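Local structure of alpha-fucosidase (Bifidobacterium bifidum, 2EAB) at residues Ser731-Gln743 against Asn800-Gly812. The protein probably hydrolyses alpha-1,2-linked L-fucose from glycans, this chain being the glycoside hydrolase family 95 catalytic portion of a longer, calcium-binding protein. Sequence-based numbering, arbitrary orientation.
With EDO (1,2-ethanediol), chain G.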
# COMPACT_ATOMS: atom_id res chain seq x y z
N SER A 731 3.78 0.08 -14.51
CA SER A 731 4.79 0.64 -15.40
C SER A 731 4.36 0.53 -16.86
O SER A 731 4.41 1.50 -17.61
CB SER A 731 6.14 -0.04 -15.19
OG SER A 731 6.60 0.14 -13.87
N TRP A 732 3.92 -0.66 -17.25
CA TRP A 732 3.43 -0.86 -18.60
C TRP A 732 2.19 -0.02 -18.90
O TRP A 732 2.05 0.47 -20.02
CB TRP A 732 3.21 -2.34 -18.89
CG TRP A 732 4.47 -3.05 -19.32
CD1 TRP A 732 5.29 -3.81 -18.54
CD2 TRP A 732 5.05 -3.04 -20.63
NE1 TRP A 732 6.34 -4.29 -19.29
CE2 TRP A 732 6.22 -3.84 -20.58
CE3 TRP A 732 4.69 -2.44 -21.85
CZ2 TRP A 732 7.03 -4.06 -21.70
CZ3 TRP A 732 5.50 -2.66 -22.97
CH2 TRP A 732 6.66 -3.46 -22.88
N ALA A 733 1.31 0.18 -17.93
CA ALA A 733 0.12 1.01 -18.16
C ALA A 733 0.53 2.42 -18.59
O ALA A 733 -0.08 3.01 -19.49
CB ALA A 733 -0.76 1.07 -16.93
N ARG A 734 1.57 2.97 -17.96
CA ARG A 734 2.04 4.32 -18.26
C ARG A 734 2.59 4.46 -19.68
O ARG A 734 2.66 5.57 -20.20
CB ARG A 734 3.10 4.74 -17.24
CG ARG A 734 2.56 4.96 -15.81
CD ARG A 734 1.69 6.22 -15.72
NE ARG A 734 1.31 6.62 -14.36
CZ ARG A 734 2.11 7.25 -13.51
NH1 ARG A 734 3.37 7.51 -13.84
NH2 ARG A 734 1.66 7.62 -12.32
N THR A 735 2.98 3.34 -20.30
CA THR A 735 3.48 3.36 -21.68
C THR A 735 2.37 3.50 -22.72
O THR A 735 2.65 3.78 -23.88
CB THR A 735 4.26 2.07 -22.05
OG1 THR A 735 3.35 0.98 -22.19
CG2 THR A 735 5.33 1.73 -21.03
N GLY A 736 1.13 3.25 -22.31
CA GLY A 736 0.00 3.22 -23.24
C GLY A 736 -0.25 1.87 -23.89
O GLY A 736 -1.23 1.71 -24.62
N ASP A 737 0.62 0.90 -23.63
CA ASP A 737 0.46 -0.44 -24.20
C ASP A 737 -0.49 -1.26 -23.31
O ASP A 737 -0.05 -2.00 -22.43
CB ASP A 737 1.82 -1.14 -24.35
CG ASP A 737 1.73 -2.49 -25.05
OD1 ASP A 737 0.62 -3.02 -25.25
OD2 ASP A 737 2.81 -3.03 -25.39
N GLY A 738 -1.79 -1.10 -23.56
CA GLY A 738 -2.81 -1.80 -22.80
C GLY A 738 -2.78 -3.31 -22.98
O GLY A 738 -3.14 -4.04 -22.07
N ASN A 739 -2.37 -3.77 -24.16
CA ASN A 739 -2.30 -5.21 -24.41
C ASN A 739 -1.26 -5.90 -23.54
O ASN A 739 -1.56 -6.91 -22.90
CB ASN A 739 -2.07 -5.49 -25.89
CG ASN A 739 -3.28 -5.14 -26.74
OD1 ASN A 739 -4.41 -5.13 -26.26
ND2 ASN A 739 -3.04 -4.86 -28.02
N THR A 740 -0.05 -5.35 -23.50
CA THR A 740 1.00 -5.91 -22.65
C THR A 740 0.61 -5.79 -21.18
O THR A 740 0.81 -6.72 -20.39
CB THR A 740 2.37 -5.27 -22.93
OG1 THR A 740 2.70 -5.48 -24.30
CG2 THR A 740 3.45 -5.91 -22.07
N THR A 741 0.03 -4.64 -20.80
CA THR A 741 -0.41 -4.42 -19.42
C THR A 741 -1.43 -5.48 -19.01
O THR A 741 -1.31 -6.09 -17.94
CB THR A 741 -1.01 -3.01 -19.23
OG1 THR A 741 -0.07 -2.03 -19.66
CG2 THR A 741 -1.32 -2.77 -17.77
N TYR A 742 -2.43 -5.69 -19.87
CA TYR A 742 -3.44 -6.70 -19.61
C TYR A 742 -2.84 -8.11 -19.49
O TYR A 742 -3.23 -8.89 -18.63
CB TYR A 742 -4.54 -6.69 -20.68
CG TYR A 742 -5.47 -7.85 -20.50
CD1 TYR A 742 -6.38 -7.88 -19.44
CD2 TYR A 742 -5.40 -8.96 -21.34
CE1 TYR A 742 -7.22 -8.96 -19.25
CE2 TYR A 742 -6.24 -10.05 -21.16
CZ TYR A 742 -7.14 -10.05 -20.10
OH TYR A 742 -7.96 -11.13 -19.90
N GLN A 743 -1.88 -8.41 -20.36
CA GLN A 743 -1.22 -9.71 -20.32
C GLN A 743 -0.51 -9.93 -18.97
O GLN A 743 -0.46 -11.06 -18.47
CB GLN A 743 -0.23 -9.86 -21.47
CG GLN A 743 -0.85 -10.16 -22.81
CD GLN A 743 0.21 -10.36 -23.87
OE1 GLN A 743 0.43 -11.47 -24.35
NE2 GLN A 743 0.91 -9.29 -24.21
N ASN A 800 -6.41 12.03 -18.55
CA ASN A 800 -6.20 11.18 -19.72
C ASN A 800 -7.11 9.97 -19.66
O ASN A 800 -6.90 9.05 -18.87
CB ASN A 800 -4.73 10.78 -19.82
CG ASN A 800 -4.39 10.07 -21.11
OD1 ASN A 800 -5.28 9.73 -21.90
ND2 ASN A 800 -3.10 9.83 -21.33
N ILE A 801 -8.14 10.00 -20.51
CA ILE A 801 -9.17 8.97 -20.56
C ILE A 801 -8.72 7.78 -21.42
O ILE A 801 -8.33 7.94 -22.58
CB ILE A 801 -10.49 9.56 -21.14
CG1 ILE A 801 -10.96 10.77 -20.33
CG2 ILE A 801 -11.57 8.49 -21.29
CD1 ILE A 801 -11.29 10.49 -18.86
N LEU A 802 -8.80 6.59 -20.82
CA LEU A 802 -8.48 5.32 -21.49
C LEU A 802 -7.10 5.32 -22.15
O LEU A 802 -6.98 5.06 -23.35
CB LEU A 802 -9.59 4.94 -22.48
CG LEU A 802 -10.98 4.74 -21.86
CD1 LEU A 802 -12.03 4.55 -22.94
CD2 LEU A 802 -11.00 3.57 -20.87
N PRO A 803 -6.05 5.61 -21.37
CA PRO A 803 -4.69 5.71 -21.91
C PRO A 803 -4.03 4.38 -22.29
O PRO A 803 -3.09 4.37 -23.07
CB PRO A 803 -3.91 6.36 -20.76
CG PRO A 803 -4.64 5.90 -19.54
CD PRO A 803 -6.08 5.92 -19.93
N ALA A 804 -4.51 3.28 -21.72
CA ALA A 804 -3.93 1.96 -21.99
C ALA A 804 -5.01 0.89 -21.91
O ALA A 804 -4.94 -0.05 -21.12
CB ALA A 804 -2.76 1.67 -21.04
N LEU A 805 -6.01 1.06 -22.77
CA LEU A 805 -7.16 0.17 -22.80
C LEU A 805 -6.80 -1.11 -23.56
O LEU A 805 -6.40 -1.04 -24.73
CB LEU A 805 -8.34 0.86 -23.47
CG LEU A 805 -9.62 0.03 -23.64
CD1 LEU A 805 -10.29 -0.23 -22.30
CD2 LEU A 805 -10.57 0.74 -24.59
N PRO A 806 -6.93 -2.27 -22.91
CA PRO A 806 -6.62 -3.52 -23.60
C PRO A 806 -7.64 -3.84 -24.68
O PRO A 806 -8.83 -3.59 -24.50
CB PRO A 806 -6.72 -4.58 -22.49
CG PRO A 806 -6.71 -3.82 -21.20
CD PRO A 806 -7.33 -2.51 -21.51
N ASP A 807 -7.17 -4.41 -25.79
CA ASP A 807 -8.08 -4.89 -26.83
C ASP A 807 -9.02 -5.97 -26.29
O ASP A 807 -10.12 -6.15 -26.82
CB ASP A 807 -7.29 -5.42 -28.04
CG ASP A 807 -6.50 -4.34 -28.76
OD1 ASP A 807 -6.76 -3.14 -28.56
OD2 ASP A 807 -5.60 -4.70 -29.55
N ALA A 808 -8.60 -6.66 -25.23
CA ALA A 808 -9.41 -7.69 -24.57
C ALA A 808 -10.70 -7.12 -23.96
O ALA A 808 -11.67 -7.86 -23.77
CB ALA A 808 -8.59 -8.40 -23.50
N TRP A 809 -10.70 -5.82 -23.66
CA TRP A 809 -11.87 -5.16 -23.10
C TRP A 809 -12.46 -4.21 -24.15
O TRP A 809 -12.30 -2.99 -24.06
CB TRP A 809 -11.52 -4.39 -21.82
CG TRP A 809 -10.88 -5.21 -20.72
CD1 TRP A 809 -10.87 -6.57 -20.58
CD2 TRP A 809 -10.20 -4.69 -19.57
NE1 TRP A 809 -10.20 -6.93 -19.43
CE2 TRP A 809 -9.79 -5.79 -18.79
CE3 TRP A 809 -9.91 -3.40 -19.12
CZ2 TRP A 809 -9.08 -5.64 -17.59
CZ3 TRP A 809 -9.21 -3.24 -17.93
CH2 TRP A 809 -8.80 -4.36 -17.18
N ALA A 810 -13.14 -4.78 -25.14
CA ALA A 810 -13.65 -4.02 -26.28
C ALA A 810 -14.70 -2.99 -25.89
O ALA A 810 -14.78 -1.91 -26.47
CB ALA A 810 -14.20 -4.97 -27.35
N GLY A 811 -15.50 -3.34 -24.89
CA GLY A 811 -16.55 -2.46 -24.39
C GLY A 811 -16.64 -2.55 -22.88
O GLY A 811 -16.26 -3.56 -22.28
N GLY A 812 -17.14 -1.50 -22.26
CA GLY A 812 -17.28 -1.48 -20.82
C GLY A 812 -17.58 -0.10 -20.29
O GLY A 812 -17.76 0.85 -21.06
C1 EDO G . 0.32 6.53 -9.87
O1 EDO G . -0.42 7.24 -10.99
C2 EDO G . -0.75 6.30 -8.72
O2 EDO G . -1.26 7.60 -8.35
O HOH W 1 -3.14 3.16 -25.92
O HOH W 2 -3.92 0.03 -25.32
O HOH W 3 -5.71 -7.04 -24.70
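With chi1 at -69°, the amide of Asn-739 swings beside its own backbone N and meets the turn at Asp-807, while Tyr-742, its CG opposite the backbone N (chi1 172°), brings its ring against Ala-808 and Trp-809, which lie on the same side of its plane. The amide grips twice: Asp-807 N donates to Asn-739 OD1 over 2.9 Å, nearly along the C=O axis and almost straight, and Asn-739 ND2 reaches Asp-807 OD2 at 3.0 Å, staying in its own amide plane but arriving from above the carboxylate. A water donates to Asn-739 OD1 and accepts from Ala-808 N. A leucine in place of Asn-739 would probably leave Asp-807 N and its carboxylate without these mates, loosening the start of the turn. Ala-808 CB sits over one face of the Tyr-742 ring, 4.0 Å from its centroid, a CH-pi contact. Trp-809 meets that ring obliquely, its five-membered ring tilted 72° to it, and Pro-806 CB packs on Tyr-742 CB at 3.5 Å. Glu-372 accepts from both aromatics, at Tyr-742 OH and Trp-809 NE1. Further back, Gly-738 CA lies 3.2 Å from Ala-804 O, where a side chain would clash, and Ala-804 CB packs 3.4 Å from Ala-733 O. Asp-737 N-caps the second helix through Thr-740 N. The start of helix 738-751, in the family 95 catalytic region, thus receives the type I beta turn Pro-806 to Trp-809, while the end of helix 722-734 meets Ala-804 just ahead of it, in the segment leading from strand 799-801 to strand 812-819: a helical-to-beta domain interface away from the calcium sites.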